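PDB 6WT8: STING-associated CdnE c-di-GMP synthase from Flavobacteriaceae, which probably makes the cyclic dinucleotide c-di-GMP, the signal read by a partner STING receptor in bacterial CBASS anti-phage defence. Local coordinates for residues S1-Y5 and S352-D356; S114-D118 and T201-V206; L122-L126 and L140-K144. All coordinates share one frame; numbering follows the deposited sequence.

Contact 1 (S1-Y5 and S352-D356); sequences SQKNY and SIIAD
The carboxylate of Asp356 gathers the first residues of the chain onto helix 336-360. Its OD1 takes the chain-terminal amine, Ser1 N, at 2.8 Å, a hydrogen bond that is also a salt bridge. Its OD2 accepts twice: the hydroxyl Ser1 OG donates to Asp356 OD2 at 2.6 Å, and Tyr5 OH donates to the same oxygen at 2.5 Å. Using both syn lone pairs, the amine and hydroxyl of Ser1 take one oxygen each at the carboxylate's end, whereas the phenol comes to the anti side of OD2. The Tyr5 ring and the carboxylate stand almost perpendicular, 86° apart, with Asp356 CG in the ring plane beyond its edge.

Further out, an ST turn positions the serine: Lys3 N donates back to Ser1 OG at 2.9 Å, making this hydroxyl donor and acceptor. Lys3 lays CD against Ser352 CB at 3.7 Å; the bend at chi3 (83°) then sets CE beside Ile353 CG1, and chi4 turns the amine, which pairs with Glu349 on the same helix. Ile353 CG1 also lies near the phenol oxygen, and Val47 of helix 46-56 touches both Ile353 and Tyr5.

An alanine in place of Asp356 would probably leave the terminal amine without its charge partner and Tyr5 OH without its acceptor, leaving Ser1 OG to the ST turn. Three donors, one probably a cation, should favour the ionised carboxylate, and bonds on both oxygens should hold it against rotation. Chemically, an ion pair ties the chain start and the first residue of helix 5-16 to a helix near the sequence's other end.

Contact 2 (S114-D118 and T201-V206); sequences SSEFD and TYYKSV
Ser115 and Lys204 pack side by side on one face of a parallel strand pair, Lys204 CE lying 3.6 Å from Ser115 CB as the lysine reaches across to the serine. The Ser115 hydroxyl, close against Tyr202 CB, donates to Glu116 O at 2.8 Å. That carbonyl also accepts from Lys204 N at 2.9 Å, the two donors arriving from opposite faces of its plane. Glu116 N to Tyr202 O and Asp118 N to Lys204 O complete the backbone bonding.

On the other face, the Tyr203 ring reaches over toward strand 114-117: chi1 of 178° brings its edge to Glu116 CB, 3.7 Å from CD1, and its OH to Asp118 CB. Phe117 shares the face of Lys204, CB against CB, but chi1 of 67° swings its ring away to stack with His119 and meet Phe147 edge-to-face. Past the strand ends, one water donates to Asp118 OD2 at 2.7 Å and accepts from Val206 N, while Asp118 OD1 caps Gly121 N.

Strand 192-204 also pairs with strand 218-221 through Tyr203 and Gly218. Helix 154-172 meets Glu116 and Thr201, and Asp118 and Ser205 serve as N-caps of helices 119-126 and 206-211.

Contact 3 (L122-L126 and L140-K144); sequences LEKAL and LKKHK
Helices 119-126 and 134-146 meet in a largely antiparallel sense, their local axes 10.4 Å apart at closest approach and 137° between their directions, with Leu126 and Leu140 nearest in the backbone. Leu140 is the hub of the packing. Three of its carbons each find a different partner: CD2 meets Leu122 CD1 at 3.7 Å, CD1 meets Ala125 CB at 3.8 Å, and CB meets Leu126 CD2 at 3.8 Å. The leucines slide past one another in opposite directions instead of meeting end-on.

Leu122 places CG anti to its backbone N (chi1 174°), which carries its branches over toward the second helix; CD1 also touches the carbonyl Leu140 O. One turn on, Leu126 sends CD1 onto Lys144 CB, again at 3.7 Å.

Lys144 has two roles. Its CB packs on leucine, then the chain bends at chi2 (80°) and chi4, crossing Glu123 at about a right angle and forming a salt bridge from NZ to Glu123 OE2 at 3.2 Å. Met209 of helix 206-211 touches Leu122 and Leu140.

No hydrogen bond joins the two segments. Cohesion rests on aliphatic packing, with one ion pair beside it, where the aliphatic part of the lysine extends the apolar surface before its charge is matched.

How the contacts relate
Contacts 2 and 3 adjoin, their centres 13 Å apart, whereas contact 1 lies across the chain's centre, 49 Å from contact 2 and 56 Å from contact 3, centre to centre. Strand 114-117 runs directly into helix 119-126, so one short piece of chain serves both neighbours. They touch where Val206 CG2 packs 3.8 Å from Leu122 N and Phe117 CE2 meets Leu122 CD2. In sequence order contact 3 falls between the two halves of contact 2, and both fall between those of contact 1. Contact 2 thus lies in the mixed sheet and contact 3 in the helices that follow one of its strands, while the two chain ends meet in a distant helical region.

Contact 1 (S1-Y5 and S352-D356)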
# COMPACT_ATOMS: atom_id res chain seq x y z
N SER A 1 -30.83 -9.76 -0.94
CA SER A 1 -29.83 -10.81 -0.74
C SER A 1 -29.95 -11.52 0.61
O SER A 1 -30.66 -11.07 1.51
CB SER A 1 -28.42 -10.21 -0.84
OG SER A 1 -27.94 -9.96 0.46
N GLN A 2 -29.20 -12.60 0.77
CA GLN A 2 -29.15 -13.33 2.02
C GLN A 2 -28.03 -12.86 2.95
O GLN A 2 -27.76 -13.52 3.96
CB GLN A 2 -29.01 -14.83 1.75
CG GLN A 2 -30.31 -15.49 1.29
CD GLN A 2 -31.39 -15.41 2.34
OE1 GLN A 2 -32.33 -14.61 2.23
NE2 GLN A 2 -31.27 -16.23 3.38
N LYS A 3 -27.39 -11.73 2.67
CA LYS A 3 -26.29 -11.27 3.50
C LYS A 3 -26.78 -10.90 4.89
O LYS A 3 -27.82 -10.25 5.05
CB LYS A 3 -25.60 -10.07 2.87
CG LYS A 3 -24.78 -10.48 1.62
CD LYS A 3 -24.27 -9.31 0.81
CE LYS A 3 -22.98 -8.75 1.39
NZ LYS A 3 -21.83 -9.76 1.60
N ASN A 4 -26.00 -11.28 5.91
CA ASN A 4 -26.32 -10.97 7.30
C ASN A 4 -25.44 -9.79 7.70
O ASN A 4 -24.28 -9.98 8.09
CB ASN A 4 -26.05 -12.19 8.18
CG ASN A 4 -26.48 -11.98 9.61
OD1 ASN A 4 -26.53 -10.87 10.11
ND2 ASN A 4 -26.78 -13.08 10.30
N TYR A 5 -26.00 -8.58 7.66
CA TYR A 5 -25.15 -7.40 7.89
C TYR A 5 -24.80 -7.24 9.35
O TYR A 5 -23.73 -6.69 9.68
CB TYR A 5 -25.81 -6.15 7.33
CG TYR A 5 -25.81 -6.19 5.84
CD1 TYR A 5 -24.67 -5.95 5.12
CD2 TYR A 5 -26.95 -6.56 5.15
CE1 TYR A 5 -24.66 -6.06 3.74
CE2 TYR A 5 -26.98 -6.62 3.78
CZ TYR A 5 -25.82 -6.37 3.08
OH TYR A 5 -25.90 -6.46 1.69
N SER A 352 -25.16 -7.47 -4.60
CA SER A 352 -26.05 -7.75 -3.47
C SER A 352 -26.19 -6.56 -2.54
O SER A 352 -27.27 -6.29 -2.03
CB SER A 352 -25.49 -8.90 -2.66
OG SER A 352 -25.62 -10.09 -3.41
N ILE A 353 -25.08 -5.90 -2.23
CA ILE A 353 -25.12 -4.73 -1.34
C ILE A 353 -26.00 -3.64 -1.94
O ILE A 353 -26.79 -3.01 -1.23
CB ILE A 353 -23.70 -4.21 -1.08
CG1 ILE A 353 -22.94 -5.25 -0.25
CG2 ILE A 353 -23.71 -2.85 -0.40
CD1 ILE A 353 -21.40 -5.00 -0.07
N ILE A 354 -25.85 -3.38 -3.24
CA ILE A 354 -26.63 -2.33 -3.88
C ILE A 354 -28.09 -2.70 -3.86
O ILE A 354 -28.96 -1.87 -3.57
CB ILE A 354 -26.12 -2.12 -5.31
CG1 ILE A 354 -24.76 -1.39 -5.31
CG2 ILE A 354 -27.15 -1.28 -6.12
CD1 ILE A 354 -23.97 -1.53 -6.62
N ALA A 355 -28.39 -3.98 -4.10
CA ALA A 355 -29.78 -4.41 -4.05
C ALA A 355 -30.35 -4.25 -2.65
O ALA A 355 -31.52 -3.86 -2.49
CB ALA A 355 -29.92 -5.86 -4.52
N ASP A 356 -29.56 -4.58 -1.62
CA ASP A 356 -30.05 -4.46 -0.25
C ASP A 356 -30.24 -3.00 0.16
O ASP A 356 -31.17 -2.69 0.92
CB ASP A 356 -29.09 -5.18 0.70
CG ASP A 356 -29.11 -6.68 0.52
OD1 ASP A 356 -30.18 -7.23 0.09
OD2 ASP A 356 -28.11 -7.35 0.82

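Contact 2 (S114-D118 and T201-V206)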
# COMPACT_ATOMS: atom_id res chain seq x y z
N SER A 114 26.27 3.70 -1.56
CA SER A 114 26.29 3.30 -2.96
C SER A 114 24.87 2.90 -3.31
O SER A 114 24.06 2.61 -2.43
CB SER A 114 27.25 2.14 -3.21
OG SER A 114 26.87 1.02 -2.44
N SER A 115 24.56 2.99 -4.59
CA SER A 115 23.23 2.69 -5.05
C SER A 115 23.33 1.87 -6.33
O SER A 115 24.28 2.01 -7.10
CB SER A 115 22.45 3.97 -5.31
OG SER A 115 21.14 3.69 -5.75
N GLU A 116 22.34 1.05 -6.56
CA GLU A 116 22.15 0.46 -7.87
C GLU A 116 21.46 1.50 -8.75
O GLU A 116 20.78 2.40 -8.25
CB GLU A 116 21.29 -0.79 -7.74
CG GLU A 116 21.91 -1.89 -6.82
CD GLU A 116 23.19 -2.40 -7.39
OE1 GLU A 116 23.20 -2.76 -8.57
OE2 GLU A 116 24.19 -2.44 -6.65
N PHE A 117 21.62 1.39 -10.07
CA PHE A 117 20.92 2.33 -10.95
C PHE A 117 20.84 1.77 -12.36
O PHE A 117 21.58 0.85 -12.72
CB PHE A 117 21.57 3.73 -10.96
CG PHE A 117 22.95 3.78 -11.57
CD1 PHE A 117 24.06 3.39 -10.86
CD2 PHE A 117 23.12 4.27 -12.86
CE1 PHE A 117 25.33 3.44 -11.42
CE2 PHE A 117 24.39 4.35 -13.44
CZ PHE A 117 25.50 3.93 -12.73
N ASP A 118 19.94 2.35 -13.16
CA ASP A 118 19.77 1.98 -14.57
C ASP A 118 20.88 2.65 -15.42
O ASP A 118 20.71 3.77 -15.92
CB ASP A 118 18.38 2.39 -15.03
CG ASP A 118 18.02 1.83 -16.38
OD1 ASP A 118 18.92 1.21 -17.00
OD2 ASP A 118 16.87 1.98 -16.80
N THR A 201 19.18 -1.94 -0.42
CA THR A 201 19.91 -0.83 -1.01
C THR A 201 18.99 -0.08 -1.97
O THR A 201 17.91 -0.56 -2.33
CB THR A 201 21.17 -1.36 -1.72
OG1 THR A 201 21.99 -0.24 -2.12
CG2 THR A 201 20.80 -2.18 -2.94
N TYR A 202 19.39 1.13 -2.37
CA TYR A 202 18.56 1.87 -3.32
C TYR A 202 18.77 1.39 -4.75
O TYR A 202 19.83 0.91 -5.14
CB TYR A 202 18.91 3.37 -3.31
CG TYR A 202 18.44 4.13 -2.13
CD1 TYR A 202 17.10 4.25 -1.87
CD2 TYR A 202 19.38 4.71 -1.26
CE1 TYR A 202 16.62 5.00 -0.78
CE2 TYR A 202 18.94 5.44 -0.15
CZ TYR A 202 17.58 5.58 0.07
OH TYR A 202 17.07 6.32 1.16
N TYR A 203 17.74 1.65 -5.55
CA TYR A 203 17.83 1.54 -7.00
C TYR A 203 17.30 2.82 -7.61
O TYR A 203 16.14 3.21 -7.34
CB TYR A 203 17.04 0.33 -7.51
CG TYR A 203 17.08 0.22 -9.03
CD1 TYR A 203 18.12 -0.45 -9.64
CD2 TYR A 203 16.08 0.78 -9.80
CE1 TYR A 203 18.18 -0.57 -11.03
CE2 TYR A 203 16.13 0.69 -11.20
CZ TYR A 203 17.17 -0.01 -11.80
OH TYR A 203 17.24 -0.14 -13.18
N LYS A 204 18.13 3.45 -8.43
CA LYS A 204 17.76 4.69 -9.12
C LYS A 204 17.29 4.41 -10.54
O LYS A 204 18.10 4.03 -11.41
CB LYS A 204 18.94 5.67 -9.14
CG LYS A 204 19.35 6.11 -7.75
CD LYS A 204 20.58 7.06 -7.77
CE LYS A 204 21.09 7.20 -6.32
NZ LYS A 204 22.48 7.79 -6.21
N SER A 205 15.99 4.61 -10.78
CA SER A 205 15.45 4.49 -12.13
C SER A 205 15.72 5.75 -12.94
O SER A 205 16.11 6.77 -12.41
CB SER A 205 13.95 4.25 -12.08
OG SER A 205 13.32 5.42 -11.55
N VAL A 206 15.54 5.65 -14.25
CA VAL A 206 15.60 6.84 -15.10
C VAL A 206 14.58 7.89 -14.65
O VAL A 206 14.90 9.09 -14.60
CB VAL A 206 15.40 6.46 -16.57
CG1 VAL A 206 15.35 7.76 -17.41
CG2 VAL A 206 16.54 5.52 -17.02
O HOH W 1 14.90 2.99 -15.27

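Contact 3 (L122-L126 and L140-K144)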
# COMPACT_ATOMS: atom_id res chain seq x y z
N LEU A 122 20.21 5.53 -18.20
CA LEU A 122 20.74 6.88 -18.02
C LEU A 122 21.44 7.34 -19.29
O LEU A 122 21.22 8.47 -19.76
CB LEU A 122 21.71 6.91 -16.82
CG LEU A 122 22.49 8.19 -16.54
CD1 LEU A 122 21.63 9.42 -16.27
CD2 LEU A 122 23.46 7.94 -15.37
N GLU A 123 22.30 6.48 -19.84
CA GLU A 123 23.02 6.82 -21.07
C GLU A 123 22.05 7.09 -22.20
O GLU A 123 22.20 8.05 -22.95
CB GLU A 123 23.95 5.67 -21.43
CG GLU A 123 25.16 5.66 -20.56
CD GLU A 123 25.91 6.96 -20.71
OE1 GLU A 123 26.11 7.40 -21.87
OE2 GLU A 123 26.27 7.55 -19.66
N LYS A 124 21.08 6.20 -22.38
CA LYS A 124 20.10 6.39 -23.45
C LYS A 124 19.38 7.72 -23.30
O LYS A 124 19.21 8.46 -24.29
CB LYS A 124 19.10 5.23 -23.42
CG LYS A 124 17.97 5.30 -24.44
CD LYS A 124 17.08 4.07 -24.29
CE LYS A 124 16.10 3.93 -25.44
NZ LYS A 124 15.06 2.91 -25.12
N ALA A 125 18.96 8.05 -22.08
CA ALA A 125 18.20 9.28 -21.88
C ALA A 125 19.04 10.51 -22.17
O ALA A 125 18.60 11.43 -22.87
CB ALA A 125 17.64 9.31 -20.45
N LEU A 126 20.27 10.56 -21.64
CA LEU A 126 21.14 11.71 -21.87
C LEU A 126 21.54 11.89 -23.33
O LEU A 126 21.91 13.00 -23.74
CB LEU A 126 22.41 11.60 -21.04
CG LEU A 126 22.27 12.03 -19.60
CD1 LEU A 126 23.49 11.53 -18.87
CD2 LEU A 126 22.22 13.55 -19.59
N LEU A 140 19.60 14.62 -14.84
CA LEU A 140 20.28 13.43 -15.33
C LEU A 140 21.78 13.65 -15.40
O LEU A 140 22.56 12.76 -15.04
CB LEU A 140 19.76 13.07 -16.73
CG LEU A 140 18.37 12.45 -16.76
CD1 LEU A 140 17.86 12.43 -18.21
CD2 LEU A 140 18.30 11.04 -16.21
N LYS A 141 22.18 14.82 -15.86
CA LYS A 141 23.60 15.12 -16.02
C LYS A 141 24.30 15.06 -14.67
O LYS A 141 25.42 14.52 -14.56
CB LYS A 141 23.77 16.50 -16.68
CG LYS A 141 25.20 16.82 -17.07
CD LYS A 141 25.29 18.14 -17.85
CE LYS A 141 25.02 19.34 -16.95
NZ LYS A 141 25.04 20.62 -17.70
N LYS A 142 23.64 15.56 -13.62
CA LYS A 142 24.28 15.52 -12.30
C LYS A 142 24.45 14.10 -11.81
O LYS A 142 25.45 13.77 -11.17
CB LYS A 142 23.50 16.36 -11.30
CG LYS A 142 23.59 17.84 -11.52
CD LYS A 142 22.77 18.62 -10.48
CE LYS A 142 22.80 20.13 -10.74
NZ LYS A 142 22.82 20.95 -9.49
N HIS A 143 23.46 13.22 -12.06
CA HIS A 143 23.63 11.82 -11.68
C HIS A 143 24.78 11.18 -12.42
O HIS A 143 25.58 10.43 -11.82
CB HIS A 143 22.33 11.03 -11.93
CG HIS A 143 21.31 11.28 -10.89
ND1 HIS A 143 21.36 10.69 -9.63
CD2 HIS A 143 20.20 12.06 -10.89
CE1 HIS A 143 20.34 11.11 -8.91
NE2 HIS A 143 19.64 11.97 -9.64
N LYS A 144 24.89 11.44 -13.72
CA LYS A 144 26.03 10.95 -14.48
C LYS A 144 27.35 11.52 -13.95
O LYS A 144 28.33 10.79 -13.81
CB LYS A 144 25.83 11.30 -15.95
CG LYS A 144 27.03 11.02 -16.83
CD LYS A 144 27.08 9.56 -17.18
CE LYS A 144 28.26 9.31 -18.11
NZ LYS A 144 28.16 10.10 -19.37